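Local coordinates for leucine aminopeptidase (Parabacteroides distasonis, PDB 3TC8), which binds zinc and is probably an exopeptidase of the M28 family, perhaps an aminopeptidase or a glutaminyl cyclase, at residues Ser94-His102 and Tyr191-Asp200; Ala243-His251 and Ser262-Pro270. One frame throughout, in Å; residues are numbered along the deposited sequence. Where two conformers were deposited one is given.

Interaction 1: Ser94-His102 and Tyr191-Asp200; sequences SKRVLLFAH and YTAEYGILLD
Phe100 lays one face of its ring over Leu198. Leu198 CB sits 3.8 Å from the Phe100 ring centroid, a CH-pi contact offset toward the rim. The Phe100 ring gets there because CG lies between the backbone N and the carbonyl carbon (chi1 59°), which turns the ring across to the neighbouring strand. Its edge runs beside Gly196, which has no side chain to meet it. Without the ring, as with an alanine here, Leu198 CB loses its CH-pi partner, and a gap would probably open beside Leu198 and Gly196. Strands 96-102 and 195-200 are parallel neighbours in the central sheet of the M28 zinc-exopeptidase fold. Their backbone ladder includes Leu98 N to Tyr195 O at 3.1 Å and Ile197 N to Leu98 O at 2.9 Å, the second nearly along the C=O axis. On the face opposite Phe100, Val97 CG2 stands over the Tyr195 ring, 3.9 Å from its centroid. Leu99 and Ile197 lie side by side, with Leu99 CD2 3.9 Å from Ile197 CB, and helix 292-308 packs on Leu99 and Tyr195. At the C-terminal end, water bridges His102 N and Leu199 O. Asp200 OD1 lies in the plane of the His102 ring, at its edge, 3.8 Å from His102 CD2. His102 NE2 instead hydrogen-bonds OD1 of the zinc ligand Asp127.

Interaction 2: Ala243-His251 and Ser262-Pro270; sequences AGGAITDDH and SIDIINYDP
Asp264 CB stands over the centre of the His251 ring, 3.6 Å from its centroid and only 9° off the normal. This is the tight end of a loop-helix-strand unit in the M28 fold. Residues 243-249 lead into helix 250-258, and the chain returns as edge strand 262-266. His251 CG lies between its backbone N and carbonyl carbon (chi1 67°), which turns the ring flat under Asp264. Glu212 takes a hydrogen bond from His251 NE2. Beside this stack, the carboxylates of Asp249 and Asp264 meet with their planes 63° apart. Asp249 OD2 and Asp264 OD2 are 2.7 Å apart. Asp250 N donates to Asp249 OD1 and so helps fix that carboxylate. Ile247 and Ile266 continue the buried core tip to tip, with Ile247 CD1 3.7 Å from Ile266 CG2. The far end, by contrast, is partly open to solvent. There Tyr268 meets the glycine pair Gly244 and Gly245 with its ring, and Ile247 CD1 approaches the same ring obliquely. Gly245, with no side chain, lies close to the ring. Gly245 N sits over one face of the Tyr268 ring, offset toward its rim and 3.4 Å from Tyr268 CZ.

Of the four segments, 94-102 comes first along the chain. The chain then passes through helix 125-144, strand 150-156 and helix 177-184 before 191-200 returns to close interaction 1, a long loop of 88 residues. Only afterwards does interaction 2 open, and its 10-residue link, mostly helix 250-258, closes at strand 262-266. The two loops are in series and neither nests nor crosses. They meet at strand 195-200, which lies between 96-102 and 262-266 in the sheet. Leu198 N probably hydrogen-bonds Ile263 O, 2.8 Å away. Asp200 and Asp249 also come close, at the end of strand 195-200 nearer the zinc site. Interaction 2 ties the loop before helix 250-258 to edge strand 262-266.

Interaction 1: Ser94-His102 and Tyr191-Asp200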
loop_
_atom_site.group_PDB
_atom_site.type_symbol
_atom_site.label_atom_id
_atom_site.label_comp_id
_atom_site.label_asym_id
_atom_site.label_seq_id
_atom_site.Cartn_x
_atom_site.Cartn_y
_atom_site.Cartn_z
ATOM N N SER A 94 19.063 -0.371 14.183
ATOM C CA SER A 94 17.971 -0.567 15.127
ATOM C C SER A 94 16.883 0.487 14.912
ATOM O O SER A 94 15.763 0.263 15.375
ATOM C CB SER A 94 18.483 -0.564 16.591
ATOM O OG SER A 94 19.025 0.688 16.875
ATOM N N LYS A 95 17.255 1.617 14.300
ATOM C CA LYS A 95 16.303 2.684 14.010
ATOM C C LYS A 95 15.797 2.493 12.593
ATOM O O LYS A 95 16.570 2.482 11.624
ATOM C CB LYS A 95 16.930 4.063 14.196
ATOM C CG LYS A 95 17.586 4.243 15.556
ATOM C CD LYS A 95 17.793 5.706 15.893
ATOM C CE LYS A 95 18.936 5.916 16.884
ATOM N NZ LYS A 95 20.263 5.850 16.172
ATOM N N ARG A 96 14.492 2.272 12.497
ATOM C CA ARG A 96 13.860 1.851 11.245
ATOM C C ARG A 96 12.553 2.556 11.005
ATOM O O ARG A 96 11.896 3.014 11.941
ATOM C CB ARG A 96 13.614 0.352 11.269
ATOM C CG ARG A 96 14.819 -0.413 11.740
ATOM C CD ARG A 96 14.775 -1.886 11.391
ATOM N NE ARG A 96 14.805 -2.149 9.949
ATOM C CZ ARG A 96 15.880 -2.004 9.199
ATOM N NH1 ARG A 96 17.076 -1.712 9.733
ATOM N NH2 ARG A 96 15.803 -2.238 7.888
ATOM N N VAL A 97 12.204 2.674 9.718
ATOM C CA VAL A 97 10.907 3.113 9.280
ATOM C C VAL A 97 10.324 2.049 8.369
ATOM O O VAL A 97 11.018 1.500 7.525
ATOM C CB VAL A 97 10.982 4.460 8.554
ATOM C CG1 VAL A 97 9.669 4.811 7.880
ATOM C CG2 VAL A 97 11.391 5.542 9.562
ATOM N N LEU A 98 9.048 1.725 8.572
ATOM C CA LEU A 98 8.284 0.785 7.793
ATOM C C LEU A 98 7.441 1.505 6.749
ATOM O O LEU A 98 6.627 2.332 7.114
ATOM C CB LEU A 98 7.408 -0.017 8.740
ATOM C CG LEU A 98 6.420 -0.994 8.080
ATOM C CD1 LEU A 98 7.094 -2.049 7.297
ATOM C CD2 LEU A 98 5.453 -1.565 9.140
ATOM N N LEU A 99 7.618 1.115 5.491
ATOM C CA LEU A 99 6.800 1.658 4.374
ATOM C C LEU A 99 6.124 0.453 3.733
ATOM O O LEU A 99 6.769 -0.530 3.409
ATOM C CB LEU A 99 7.699 2.356 3.345
ATOM C CG LEU A 99 8.561 3.486 3.871
ATOM C CD1 LEU A 99 9.433 4.053 2.713
ATOM C CD2 LEU A 99 7.766 4.596 4.514
ATOM N N PHE A 100 4.799 0.564 3.521
ATOM C CA PHE A 100 4.046 -0.648 3.138
ATOM C C PHE A 100 2.890 -0.341 2.258
ATOM O O PHE A 100 2.433 0.783 2.136
ATOM C CB PHE A 100 3.683 -1.505 4.370
ATOM C CG PHE A 100 2.850 -0.851 5.447
ATOM C CD1 PHE A 100 3.360 0.123 6.286
ATOM C CD2 PHE A 100 1.569 -1.298 5.697
ATOM C CE1 PHE A 100 2.657 0.635 7.341
ATOM C CE2 PHE A 100 0.846 -0.768 6.769
ATOM C CZ PHE A 100 1.371 0.162 7.587
ATOM N N ALA A 101 2.423 -1.387 1.577
ATOM C CA ALA A 101 1.301 -1.330 0.625
ATOM C C ALA A 101 0.842 -2.780 0.387
ATOM O O ALA A 101 1.592 -3.691 0.642
ATOM C CB ALA A 101 1.793 -0.723 -0.711
ATOM N N HIS A 102 -0.400 -2.920 -0.057
ATOM C CA HIS A 102 -0.860 -4.257 -0.457
ATOM C C HIS A 102 -0.638 -4.447 -1.944
ATOM O O HIS A 102 -0.778 -3.516 -2.745
ATOM C CB HIS A 102 -2.331 -4.518 -0.079
ATOM C CG HIS A 102 -3.366 -4.034 -1.024
ATOM N ND1 HIS A 102 -3.901 -4.870 -1.983
ATOM C CD2 HIS A 102 -3.990 -2.849 -1.183
ATOM C CE1 HIS A 102 -4.777 -4.219 -2.708
ATOM N NE2 HIS A 102 -4.889 -3.001 -2.234
ATOM N N TYR A 191 9.975 -7.612 15.613
ATOM C CA TYR A 191 10.195 -6.521 14.700
ATOM C C TYR A 191 9.547 -5.265 15.247
ATOM O O TYR A 191 8.372 -5.279 15.603
ATOM C CB TYR A 191 9.616 -6.848 13.322
ATOM C CG TYR A 191 9.724 -5.674 12.376
ATOM C CD1 TYR A 191 10.901 -5.378 11.736
ATOM C CD2 TYR A 191 8.666 -4.786 12.190
ATOM C CE1 TYR A 191 11.017 -4.238 10.926
ATOM C CE2 TYR A 191 8.764 -3.711 11.371
ATOM C CZ TYR A 191 9.952 -3.404 10.753
ATOM O OH TYR A 191 10.016 -2.293 9.967
ATOM N N THR A 192 10.266 -4.158 15.132
ATOM C CA THR A 192 9.728 -2.848 15.448
ATOM C C THR A 192 10.279 -1.814 14.461
ATOM O O THR A 192 11.268 -2.045 13.780
ATOM C CB THR A 192 10.015 -2.456 16.904
ATOM O OG1 THR A 192 9.187 -1.350 17.237
ATOM C CG2 THR A 192 11.458 -2.136 17.129
ATOM N N ALA A 193 9.627 -0.678 14.449
ATOM C CA ALA A 193 10.077 0.490 13.701
ATOM C C ALA A 193 9.585 1.713 14.452
ATOM O O ALA A 193 8.647 1.642 15.233
ATOM C CB ALA A 193 9.519 0.457 12.255
ATOM N N GLU A 194 10.161 2.873 14.153
ATOM C CA GLU A 194 9.773 4.100 14.797
ATOM C C GLU A 194 8.348 4.478 14.403
ATOM O O GLU A 194 7.581 4.947 15.235
ATOM C CB GLU A 194 10.736 5.225 14.409
ATOM C CG GLU A 194 12.209 4.972 14.794
ATOM C CD GLU A 194 12.426 4.789 16.272
ATOM O OE1 GLU A 194 12.116 5.764 16.979
ATOM O OE2 GLU A 194 12.894 3.688 16.721
ATOM N N TYR A 195 8.030 4.305 13.129
ATOM C CA TYR A 195 6.691 4.575 12.604
ATOM C C TYR A 195 6.562 3.841 11.286
ATOM O O TYR A 195 7.531 3.360 10.725
ATOM C CB TYR A 195 6.404 6.089 12.439
ATOM C CG TYR A 195 7.299 6.810 11.449
ATOM C CD1 TYR A 195 6.967 6.864 10.100
ATOM C CD2 TYR A 195 8.446 7.475 11.840
ATOM C CE1 TYR A 195 7.747 7.502 9.185
ATOM C CE2 TYR A 195 9.259 8.114 10.920
ATOM C CZ TYR A 195 8.910 8.123 9.565
ATOM O OH TYR A 195 9.656 8.747 8.615
ATOM N N GLY A 196 5.320 3.765 10.837
ATOM C CA GLY A 196 4.972 3.178 9.559
ATOM C C GLY A 196 4.139 4.123 8.692
ATOM O O GLY A 196 3.345 4.913 9.196
ATOM N N ILE A 197 4.336 4.018 7.372
ATOM C CA ILE A 197 3.526 4.731 6.396
ATOM C C ILE A 197 3.001 3.716 5.384
ATOM O O ILE A 197 3.790 3.041 4.709
ATOM C CB ILE A 197 4.270 5.839 5.641
ATOM C CG1 ILE A 197 4.832 6.888 6.634
ATOM C CG2 ILE A 197 3.361 6.485 4.619
ATOM C CD1 ILE A 197 5.755 7.894 5.928
ATOM N N LEU A 198 1.681 3.587 5.303
ATOM C CA LEU A 198 0.970 2.814 4.301
ATOM C C LEU A 198 0.572 3.725 3.149
ATOM O O LEU A 198 0.019 4.785 3.372
ATOM C CB LEU A 198 -0.279 2.216 4.947
ATOM C CG LEU A 198 -1.303 1.549 4.024
ATOM C CD1 LEU A 198 -0.709 0.385 3.238
ATOM C CD2 LEU A 198 -2.488 1.072 4.827
ATOM N N LEU A 199 0.804 3.273 1.925
ATOM C CA LEU A 199 0.310 3.917 0.731
ATOM C C LEU A 199 -0.774 3.005 0.157
ATOM O O LEU A 199 -0.494 1.835 -0.151
ATOM C CB LEU A 199 1.403 4.099 -0.311
ATOM C CG LEU A 199 2.672 4.860 0.134
ATOM C CD1 LEU A 199 3.627 5.016 -1.035
ATOM C CD2 LEU A 199 2.288 6.165 0.775
ATOM N N ASP A 200 -1.944 3.540 -0.070
ATOM C CA ASP A 200 -3.049 2.777 -0.658
ATOM C C ASP A 200 -3.848 3.705 -1.564
ATOM O O ASP A 200 -4.289 4.735 -1.085
ATOM C CB ASP A 200 -3.912 2.191 0.468
ATOM C CG ASP A 200 -4.953 1.200 0.017
ATOM O OD1 ASP A 200 -4.978 0.793 -1.156
ATOM O OD2 ASP A 200 -5.785 0.731 0.872
HETATM O O HOH W 1 13.159 1.444 14.995
HETATM O O HOH W 2 -1.904 -0.523 -0.263
#

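Interaction 2: Ala243-His251 and Ser262-Pro270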
loop_
_atom_site.group_PDB
_atom_site.type_symbol
_atom_site.label_atom_id
_atom_site.label_comp_id
_atom_site.label_asym_id
_atom_site.label_seq_id
_atom_site.Cartn_x
_atom_site.Cartn_y
_atom_site.Cartn_z
ATOM N N ALA A 243 -9.231 16.614 8.588
ATOM C CA ALA A 243 -9.562 15.270 9.037
ATOM C C ALA A 243 -10.478 14.563 8.063
ATOM O O ALA A 243 -11.417 15.157 7.518
ATOM C CB ALA A 243 -10.219 15.292 10.426
ATOM N N GLY A 244 -10.140 13.316 7.782
ATOM C CA GLY A 244 -10.946 12.458 6.976
ATOM C C GLY A 244 -11.730 11.513 7.823
ATOM O O GLY A 244 -11.939 11.708 9.006
ATOM N N GLY A 245 -12.141 10.439 7.176
ATOM C CA GLY A 245 -12.882 9.354 7.816
ATOM C C GLY A 245 -11.974 8.291 8.407
ATOM O O GLY A 245 -10.741 8.341 8.269
ATOM N N ALA A 246 -12.577 7.358 9.119
ATOM C CA ALA A 246 -11.905 6.156 9.582
ATOM C C ALA A 246 -11.964 5.097 8.482
ATOM O O ALA A 246 -13.043 4.829 7.965
ATOM C CB ALA A 246 -12.559 5.607 10.828
ATOM N N ILE A 247 -10.820 4.561 8.091
ATOM C CA ILE A 247 -10.688 3.610 7.007
ATOM C C ILE A 247 -10.033 2.320 7.517
ATOM O O ILE A 247 -8.941 2.344 8.048
ATOM C CB ILE A 247 -9.888 4.229 5.846
ATOM C CG1 ILE A 247 -10.573 5.496 5.319
ATOM C CG2 ILE A 247 -9.681 3.210 4.742
ATOM C CD1 ILE A 247 -9.773 6.329 4.341
ATOM N N THR A 248 -10.695 1.178 7.288
ATOM C CA THR A 248 -10.119 -0.135 7.571
ATOM C C THR A 248 -9.031 -0.400 6.545
ATOM O O THR A 248 -9.270 -0.348 5.351
ATOM C CB THR A 248 -11.193 -1.231 7.451
ATOM O OG1 THR A 248 -12.238 -0.974 8.382
ATOM C CG2 THR A 248 -10.576 -2.608 7.652
ATOM N N ASP A 249 -7.821 -0.630 7.014
ATOM C CA ASP A 249 -6.707 -0.866 6.110
ATOM C C ASP A 249 -5.562 -1.508 6.853
ATOM O O ASP A 249 -5.617 -1.720 8.081
ATOM C CB ASP A 249 -6.296 0.452 5.445
ATOM C CG ASP A 249 -5.837 0.313 4.012
ATOM O OD1 ASP A 249 -5.534 -0.816 3.573
ATOM O OD2 ASP A 249 -5.774 1.383 3.297
ATOM N N ASP A 250 -4.498 -1.878 6.140
ATOM C CA ASP A 250 -3.457 -2.669 6.725
ATOM C C ASP A 250 -2.813 -2.026 7.943
ATOM O O ASP A 250 -2.325 -2.716 8.824
ATOM C CB ASP A 250 -2.359 -2.954 5.662
ATOM C CG ASP A 250 -2.784 -3.910 4.516
ATOM O OD1 ASP A 250 -3.124 -5.038 4.828
ATOM O OD2 ASP A 250 -2.724 -3.513 3.343
ATOM N N HIS A 251 -2.766 -0.689 7.960
ATOM C CA HIS A 251 -2.105 0.002 9.081
ATOM C C HIS A 251 -2.740 -0.290 10.436
ATOM O O HIS A 251 -2.020 -0.345 11.443
ATOM C CB HIS A 251 -2.050 1.515 8.819
ATOM C CG HIS A 251 -3.362 2.216 8.812
ATOM N ND1 HIS A 251 -4.433 1.749 8.078
ATOM C CD2 HIS A 251 -3.761 3.346 9.449
ATOM C CE1 HIS A 251 -5.450 2.568 8.275
ATOM N NE2 HIS A 251 -5.064 3.550 9.094
ATOM N N SER A 262 1.348 4.045 12.953
ATOM C CA SER A 262 1.323 3.977 11.483
ATOM C C SER A 262 0.198 4.813 10.941
ATOM O O SER A 262 -0.872 4.954 11.566
ATOM C CB SER A 262 1.209 2.543 11.006
ATOM O OG SER A 262 2.251 1.730 11.447
ATOM N N ILE A 263 0.426 5.363 9.758
ATOM C CA ILE A 263 -0.548 6.169 9.069
ATOM C C ILE A 263 -0.872 5.573 7.699
ATOM O O ILE A 263 -0.099 4.777 7.136
ATOM C CB ILE A 263 -0.050 7.618 8.914
ATOM C CG1 ILE A 263 1.039 7.773 7.845
ATOM C CG2 ILE A 263 0.401 8.185 10.281
ATOM C CD1 ILE A 263 1.296 9.228 7.449
ATOM N N ASP A 264 -2.006 6.027 7.159
ATOM C CA ASP A 264 -2.473 5.646 5.829
ATOM C C ASP A 264 -2.600 6.858 4.963
ATOM O O ASP A 264 -3.336 7.788 5.341
ATOM C CB ASP A 264 -3.824 4.925 5.954
ATOM C CG ASP A 264 -4.252 4.169 4.732
ATOM O OD1 ASP A 264 -3.587 4.150 3.685
ATOM O OD2 ASP A 264 -5.376 3.524 4.850
ATOM N N ILE A 265 -1.880 6.876 3.840
ATOM C CA ILE A 265 -2.012 7.881 2.799
ATOM C C ILE A 265 -2.873 7.221 1.735
ATOM O O ILE A 265 -2.435 6.276 1.066
ATOM C CB ILE A 265 -0.636 8.300 2.227
ATOM C CG1 ILE A 265 0.304 8.803 3.335
ATOM C CG2 ILE A 265 -0.820 9.332 1.119
ATOM C CD1 ILE A 265 1.669 9.183 2.893
ATOM N N ILE A 266 -4.095 7.715 1.578
ATOM C CA ILE A 266 -5.138 7.062 0.783
ATOM C C ILE A 266 -6.110 8.070 0.255
ATOM O O ILE A 266 -6.540 8.968 0.974
ATOM C CB ILE A 266 -5.847 5.939 1.610
ATOM C CG1 ILE A 266 -6.961 5.285 0.791
ATOM C CG2 ILE A 266 -6.367 6.434 2.950
ATOM C CD1 ILE A 266 -7.478 3.979 1.385
ATOM N N ASN A 267 -6.466 7.928 -1.006
ATOM C CA ASN A 267 -7.486 8.785 -1.615
ATOM C C ASN A 267 -8.834 8.562 -0.911
ATOM O O ASN A 267 -9.365 7.448 -0.912
ATOM C CB ASN A 267 -7.515 8.430 -3.105
ATOM C CG ASN A 267 -8.350 9.383 -3.951
ATOM O OD1 ASN A 267 -8.904 10.390 -3.457
ATOM N ND2 ASN A 267 -8.445 9.064 -5.244
ATOM N N TYR A 268 -9.378 9.623 -0.321
ATOM C CA TYR A 268 -10.643 9.616 0.355
ATOM C C TYR A 268 -11.490 10.740 -0.188
ATOM O O TYR A 268 -11.022 11.861 -0.353
ATOM C CB TYR A 268 -10.433 9.840 1.860
ATOM C CG TYR A 268 -11.687 10.002 2.674
ATOM C CD1 TYR A 268 -12.480 8.911 3.003
ATOM C CD2 TYR A 268 -12.040 11.244 3.184
ATOM C CE1 TYR A 268 -13.634 9.062 3.785
ATOM C CE2 TYR A 268 -13.178 11.410 3.959
ATOM C CZ TYR A 268 -13.967 10.323 4.271
ATOM O OH TYR A 268 -15.098 10.451 5.050
ATOM N N ASP A 269 -12.772 10.459 -0.398
ATOM C CA ASP A 269 -13.744 11.454 -0.842
ATOM C C ASP A 269 -14.841 11.592 0.181
ATOM O O ASP A 269 -15.648 10.683 0.259
ATOM C CB ASP A 269 -14.350 11.005 -2.140
ATOM C CG ASP A 269 -15.344 12.030 -2.716
ATOM O OD1 ASP A 269 -15.751 12.992 -1.994
ATOM O OD2 ASP A 269 -15.678 11.832 -3.876
ATOM N N PRO A 270 -14.911 12.714 0.948
ATOM C CA PRO A 270 -15.866 12.866 2.098
ATOM C C PRO A 270 -17.339 12.909 1.746
ATOM O O PRO A 270 -18.213 12.822 2.635
ATOM C CB PRO A 270 -15.514 14.235 2.672
ATOM C CG PRO A 270 -14.641 14.887 1.633
ATOM C CD PRO A 270 -13.969 13.845 0.867
#